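Local coordinates for probable sugar ABC transporter, sugar-binding protein (Streptococcus pneumoniae, PDB 2W7Y) that binds the blood group A-trisaccharide and, as a solute-binding protein, probably delivers sugars to an ABC transporter, at residues T58-H70 / E327-I341. Sequence-based numbering, arbitrary orientation.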
# COMPACT_ATOMS: atom_id res chain seq x y z
N THR A 58 15.48 -5.93 -10.68
CA THR A 58 14.99 -7.30 -10.50
C THR A 58 13.64 -7.48 -11.19
O THR A 58 13.44 -8.46 -11.92
CB THR A 58 14.87 -7.66 -9.01
OG1 THR A 58 16.14 -7.48 -8.36
CG2 THR A 58 14.42 -9.10 -8.83
N MSE A 59 12.73 -6.54 -10.97
CA MSE A 59 11.40 -6.57 -11.59
C MSE A 59 11.47 -6.50 -13.11
O MSE A 59 10.80 -7.27 -13.79
CB MSE A 59 10.53 -5.42 -11.07
CG MSE A 59 10.18 -5.50 -9.60
SE MSE A 59 9.09 -7.05 -9.14
CE MSE A 59 8.46 -6.37 -7.46
N ARG A 60 12.28 -5.57 -13.63
CA ARG A 60 12.50 -5.42 -15.07
C ARG A 60 13.12 -6.68 -15.70
O ARG A 60 12.83 -7.00 -16.85
CB ARG A 60 13.37 -4.19 -15.39
CG ARG A 60 12.70 -2.85 -15.10
CD ARG A 60 13.42 -1.68 -15.76
NE ARG A 60 14.81 -1.51 -15.31
CZ ARG A 60 15.18 -0.80 -14.25
NH1 ARG A 60 14.29 -0.16 -13.51
NH2 ARG A 60 16.47 -0.72 -13.94
N ASP A 61 13.96 -7.37 -14.94
CA ASP A 61 14.53 -8.65 -15.38
C ASP A 61 13.45 -9.72 -15.49
O ASP A 61 13.45 -10.51 -16.43
CB ASP A 61 15.64 -9.12 -14.43
CG ASP A 61 16.94 -8.34 -14.61
OD1 ASP A 61 17.10 -7.67 -15.65
OD2 ASP A 61 17.80 -8.40 -13.71
N LEU A 62 12.52 -9.72 -14.54
CA LEU A 62 11.35 -10.60 -14.56
C LEU A 62 10.47 -10.38 -15.79
O LEU A 62 9.96 -11.33 -16.37
CB LEU A 62 10.51 -10.39 -13.28
CG LEU A 62 10.52 -11.39 -12.11
CD1 LEU A 62 11.89 -11.99 -11.85
CD2 LEU A 62 9.97 -10.73 -10.85
N TYR A 63 10.30 -9.11 -16.18
CA TYR A 63 9.41 -8.75 -17.29
C TYR A 63 9.93 -9.15 -18.67
O TYR A 63 9.23 -9.80 -19.43
CB TYR A 63 9.10 -7.25 -17.29
CG TYR A 63 8.50 -6.67 -16.02
CD1 TYR A 63 7.60 -7.41 -15.24
CD2 TYR A 63 8.80 -5.37 -15.62
CE1 TYR A 63 7.05 -6.87 -14.08
CE2 TYR A 63 8.25 -4.82 -14.47
CZ TYR A 63 7.38 -5.57 -13.70
OH TYR A 63 6.83 -5.03 -12.57
N ASP A 64 11.16 -8.74 -18.99
CA ASP A 64 11.70 -9.01 -20.33
C ASP A 64 12.18 -10.45 -20.51
O ASP A 64 12.50 -10.88 -21.62
CB ASP A 64 12.75 -7.97 -20.76
CG ASP A 64 13.85 -7.78 -19.73
OD1 ASP A 64 14.09 -8.69 -18.92
OD2 ASP A 64 14.47 -6.69 -19.74
N LYS A 65 12.21 -11.19 -19.40
CA LYS A 65 12.39 -12.64 -19.40
C LYS A 65 11.10 -13.32 -19.87
O LYS A 65 11.14 -14.35 -20.55
CB LYS A 65 12.80 -13.08 -17.99
CG LYS A 65 12.60 -14.54 -17.62
CD LYS A 65 13.18 -14.78 -16.24
CE LYS A 65 12.33 -15.71 -15.40
NZ LYS A 65 12.74 -15.68 -13.96
N PHE A 66 9.96 -12.74 -19.49
CA PHE A 66 8.65 -13.15 -20.03
C PHE A 66 8.56 -12.85 -21.53
O PHE A 66 8.04 -13.66 -22.29
CB PHE A 66 7.51 -12.45 -19.27
CG PHE A 66 6.14 -12.72 -19.84
CD1 PHE A 66 5.39 -13.81 -19.41
CD2 PHE A 66 5.59 -11.88 -20.81
CE1 PHE A 66 4.13 -14.07 -19.92
CE2 PHE A 66 4.32 -12.14 -21.34
CZ PHE A 66 3.60 -13.23 -20.89
N ALA A 67 9.08 -11.69 -21.93
CA ALA A 67 9.09 -11.28 -23.33
C ALA A 67 9.87 -12.25 -24.23
O ALA A 67 9.42 -12.59 -25.32
CB ALA A 67 9.63 -9.86 -23.46
N GLU A 68 11.03 -12.69 -23.74
CA GLU A 68 11.88 -13.64 -24.47
C GLU A 68 11.28 -15.05 -24.50
O GLU A 68 11.52 -15.82 -25.43
CB GLU A 68 13.29 -13.68 -23.86
CG GLU A 68 14.12 -12.41 -24.09
CD GLU A 68 14.36 -12.11 -25.56
OE1 GLU A 68 14.87 -13.00 -26.29
OE2 GLU A 68 14.06 -10.97 -25.99
N GLU A 69 10.49 -15.35 -23.48
CA GLU A 69 9.75 -16.60 -23.35
C GLU A 69 8.65 -16.70 -24.40
O GLU A 69 8.19 -17.79 -24.74
CB GLU A 69 9.13 -16.65 -21.95
CG GLU A 69 8.92 -18.02 -21.35
CD GLU A 69 8.44 -17.92 -19.92
OE1 GLU A 69 9.25 -18.17 -19.00
OE2 GLU A 69 7.26 -17.55 -19.70
N HIS A 70 8.22 -15.54 -24.91
CA HIS A 70 7.14 -15.44 -25.89
C HIS A 70 7.59 -14.76 -27.18
O HIS A 70 7.03 -13.75 -27.61
CB HIS A 70 5.93 -14.73 -25.26
CG HIS A 70 5.33 -15.47 -24.11
ND1 HIS A 70 4.38 -16.46 -24.28
CD2 HIS A 70 5.56 -15.39 -22.78
CE1 HIS A 70 4.05 -16.95 -23.10
NE2 HIS A 70 4.75 -16.32 -22.17
N GLU A 327 -1.64 -14.76 -19.71
CA GLU A 327 -0.41 -15.54 -19.53
C GLU A 327 0.61 -14.79 -18.65
O GLU A 327 1.33 -15.41 -17.88
CB GLU A 327 0.21 -15.92 -20.88
CG GLU A 327 -0.57 -17.00 -21.66
CD GLU A 327 -0.10 -17.17 -23.11
OE1 GLU A 327 1.12 -17.11 -23.36
OE2 GLU A 327 -0.95 -17.37 -24.01
N PHE A 328 0.65 -13.46 -18.78
CA PHE A 328 1.54 -12.63 -17.97
C PHE A 328 1.11 -12.56 -16.50
O PHE A 328 1.96 -12.56 -15.61
CB PHE A 328 1.67 -11.22 -18.58
CG PHE A 328 2.55 -10.29 -17.79
CD1 PHE A 328 3.92 -10.53 -17.68
CD2 PHE A 328 2.01 -9.17 -17.16
CE1 PHE A 328 4.74 -9.67 -16.95
CE2 PHE A 328 2.83 -8.30 -16.43
CZ PHE A 328 4.20 -8.55 -16.33
N LEU A 329 -0.20 -12.48 -16.28
CA LEU A 329 -0.78 -12.61 -14.94
C LEU A 329 -0.41 -13.95 -14.31
O LEU A 329 0.00 -14.00 -13.15
CB LEU A 329 -2.30 -12.44 -15.01
CG LEU A 329 -3.14 -12.86 -13.79
CD1 LEU A 329 -2.85 -11.97 -12.59
CD2 LEU A 329 -4.63 -12.85 -14.11
N LYS A 330 -0.56 -15.02 -15.08
CA LYS A 330 -0.17 -16.38 -14.69
C LYS A 330 1.31 -16.46 -14.32
O LYS A 330 1.69 -17.09 -13.33
CB LYS A 330 -0.49 -17.34 -15.85
CG LYS A 330 0.06 -18.76 -15.74
CD LYS A 330 -0.99 -19.73 -15.23
CE LYS A 330 -0.71 -21.14 -15.72
NZ LYS A 330 -1.12 -21.32 -17.15
N TYR A 331 2.15 -15.81 -15.13
CA TYR A 331 3.60 -15.80 -14.95
C TYR A 331 4.02 -15.07 -13.66
O TYR A 331 4.78 -15.62 -12.85
CB TYR A 331 4.26 -15.19 -16.18
CG TYR A 331 5.73 -14.87 -16.05
CD1 TYR A 331 6.70 -15.85 -16.25
CD2 TYR A 331 6.15 -13.57 -15.75
CE1 TYR A 331 8.06 -15.55 -16.14
CE2 TYR A 331 7.50 -13.26 -15.63
CZ TYR A 331 8.45 -14.25 -15.83
OH TYR A 331 9.79 -13.95 -15.72
N MSE A 332 3.53 -13.85 -13.48
CA MSE A 332 3.89 -13.01 -12.33
C MSE A 332 3.40 -13.59 -11.02
O MSE A 332 3.84 -13.18 -9.94
CB MSE A 332 3.33 -11.59 -12.51
CG MSE A 332 4.04 -10.76 -13.57
SE MSE A 332 5.98 -10.62 -13.33
CE MSE A 332 6.04 -9.66 -11.63
N THR A 333 2.51 -14.56 -11.13
CA THR A 333 1.79 -15.12 -10.00
C THR A 333 2.19 -16.60 -9.79
O THR A 333 1.70 -17.28 -8.88
CB THR A 333 0.27 -14.83 -10.19
OG1 THR A 333 -0.08 -13.66 -9.42
CG2 THR A 333 -0.62 -15.96 -9.81
N SER A 334 3.13 -17.07 -10.60
CA SER A 334 3.64 -18.44 -10.53
C SER A 334 4.58 -18.68 -9.34
O SER A 334 5.17 -17.73 -8.80
CB SER A 334 4.34 -18.83 -11.84
OG SER A 334 5.49 -18.04 -12.07
N ASP A 335 4.72 -19.95 -8.97
CA ASP A 335 5.55 -20.37 -7.84
C ASP A 335 6.98 -19.83 -7.88
O ASP A 335 7.49 -19.33 -6.88
CB ASP A 335 5.58 -21.91 -7.74
CG ASP A 335 4.28 -22.50 -7.21
OD1 ASP A 335 3.35 -21.73 -6.88
OD2 ASP A 335 4.19 -23.74 -7.11
N ASP A 336 7.62 -19.95 -9.05
CA ASP A 336 9.02 -19.56 -9.23
C ASP A 336 9.25 -18.05 -9.19
O ASP A 336 10.25 -17.58 -8.64
CB ASP A 336 9.58 -20.16 -10.52
CG ASP A 336 9.70 -21.68 -10.47
OD1 ASP A 336 9.65 -22.26 -9.37
OD2 ASP A 336 9.83 -22.29 -11.55
N VAL A 337 8.33 -17.29 -9.78
CA VAL A 337 8.42 -15.82 -9.78
C VAL A 337 8.15 -15.25 -8.38
O VAL A 337 8.82 -14.31 -7.95
CB VAL A 337 7.49 -15.19 -10.85
CG1 VAL A 337 7.44 -13.66 -10.71
CG2 VAL A 337 7.95 -15.58 -12.25
N GLN A 338 7.18 -15.84 -7.68
CA GLN A 338 6.83 -15.41 -6.33
C GLN A 338 7.92 -15.66 -5.30
O GLN A 338 8.03 -14.92 -4.32
CB GLN A 338 5.50 -16.02 -5.87
CG GLN A 338 4.38 -15.00 -5.67
CD GLN A 338 4.07 -14.22 -6.91
OE1 GLN A 338 3.64 -13.06 -6.85
NE2 GLN A 338 4.29 -14.84 -8.06
N LYS A 339 8.73 -16.69 -5.52
CA LYS A 339 9.92 -16.93 -4.71
C LYS A 339 10.92 -15.79 -4.88
O LYS A 339 11.56 -15.37 -3.93
CB LYS A 339 10.56 -18.28 -5.06
CG LYS A 339 11.69 -18.69 -4.12
CD LYS A 339 12.22 -20.07 -4.44
CE LYS A 339 13.25 -20.50 -3.41
NZ LYS A 339 13.64 -21.92 -3.58
N VAL A 340 11.04 -15.30 -6.11
CA VAL A 340 11.86 -14.13 -6.41
C VAL A 340 11.24 -12.88 -5.79
O VAL A 340 11.96 -12.02 -5.27
CB VAL A 340 12.06 -13.93 -7.94
CG1 VAL A 340 12.89 -12.68 -8.23
CG2 VAL A 340 12.73 -15.16 -8.55
N ILE A 341 9.90 -12.79 -5.83
CA ILE A 341 9.17 -11.69 -5.19
C ILE A 341 9.48 -11.59 -3.69
O ILE A 341 9.61 -10.50 -3.16
CB ILE A 341 7.62 -11.77 -5.43
CG1 ILE A 341 7.26 -11.61 -6.92
CG2 ILE A 341 6.87 -10.75 -4.56
CD1 ILE A 341 7.56 -10.24 -7.54
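An aromatic cluster of F66, F328 and Y331 joins the first long helix of this solute-binding protein, 54-69, to helix 319-332. The edge of F328 points at one face of F66 in a T-shaped pair, centroids 5.1 Å apart and planes at 69°. F328 CB also lies over that face as a CH-pi contact. H70 CD2 covers the opposite face. F66 CB sits over the Y331 ring, 4.0 Å from its centroid, and V337 CG2 covers the other side. Y331 reaches across to helix 54-69 because chi1 (169°) swings its ring away from the backbone N. It is a knob among L62, K65, F66 and E69. Its OH donates to L62 O at 2.7 Å, in the carbonyl plane. This fixes the phenol tip, and the aliphatic chain of K65 crosses beside it.

Both helices pack on the α/β sheet of strands 39-44 and 76-81, in one lobe of the two-lobed solute-binding fold. F42 and F77 extend the cluster there. Beyond the turn at T333-S334, segment 335-341 runs nearly antiparallel to segment 58-69, at 166°. L62 is the knob, among Y331, M332, V337 and V340. L62 CD1 meets V340 CG1 tip to tip at 3.8 Å, while L62 CD2 lies 3.9 Å from V337 CG1. M332 and M59 are selenomethionines. M332 SE stands at the edge of the Y63 ring, a Met-aromatic contact. M59 SE touches I341 CD1 at 3.9 Å, and the M59 side chain is about 6 Å from the bound galactose.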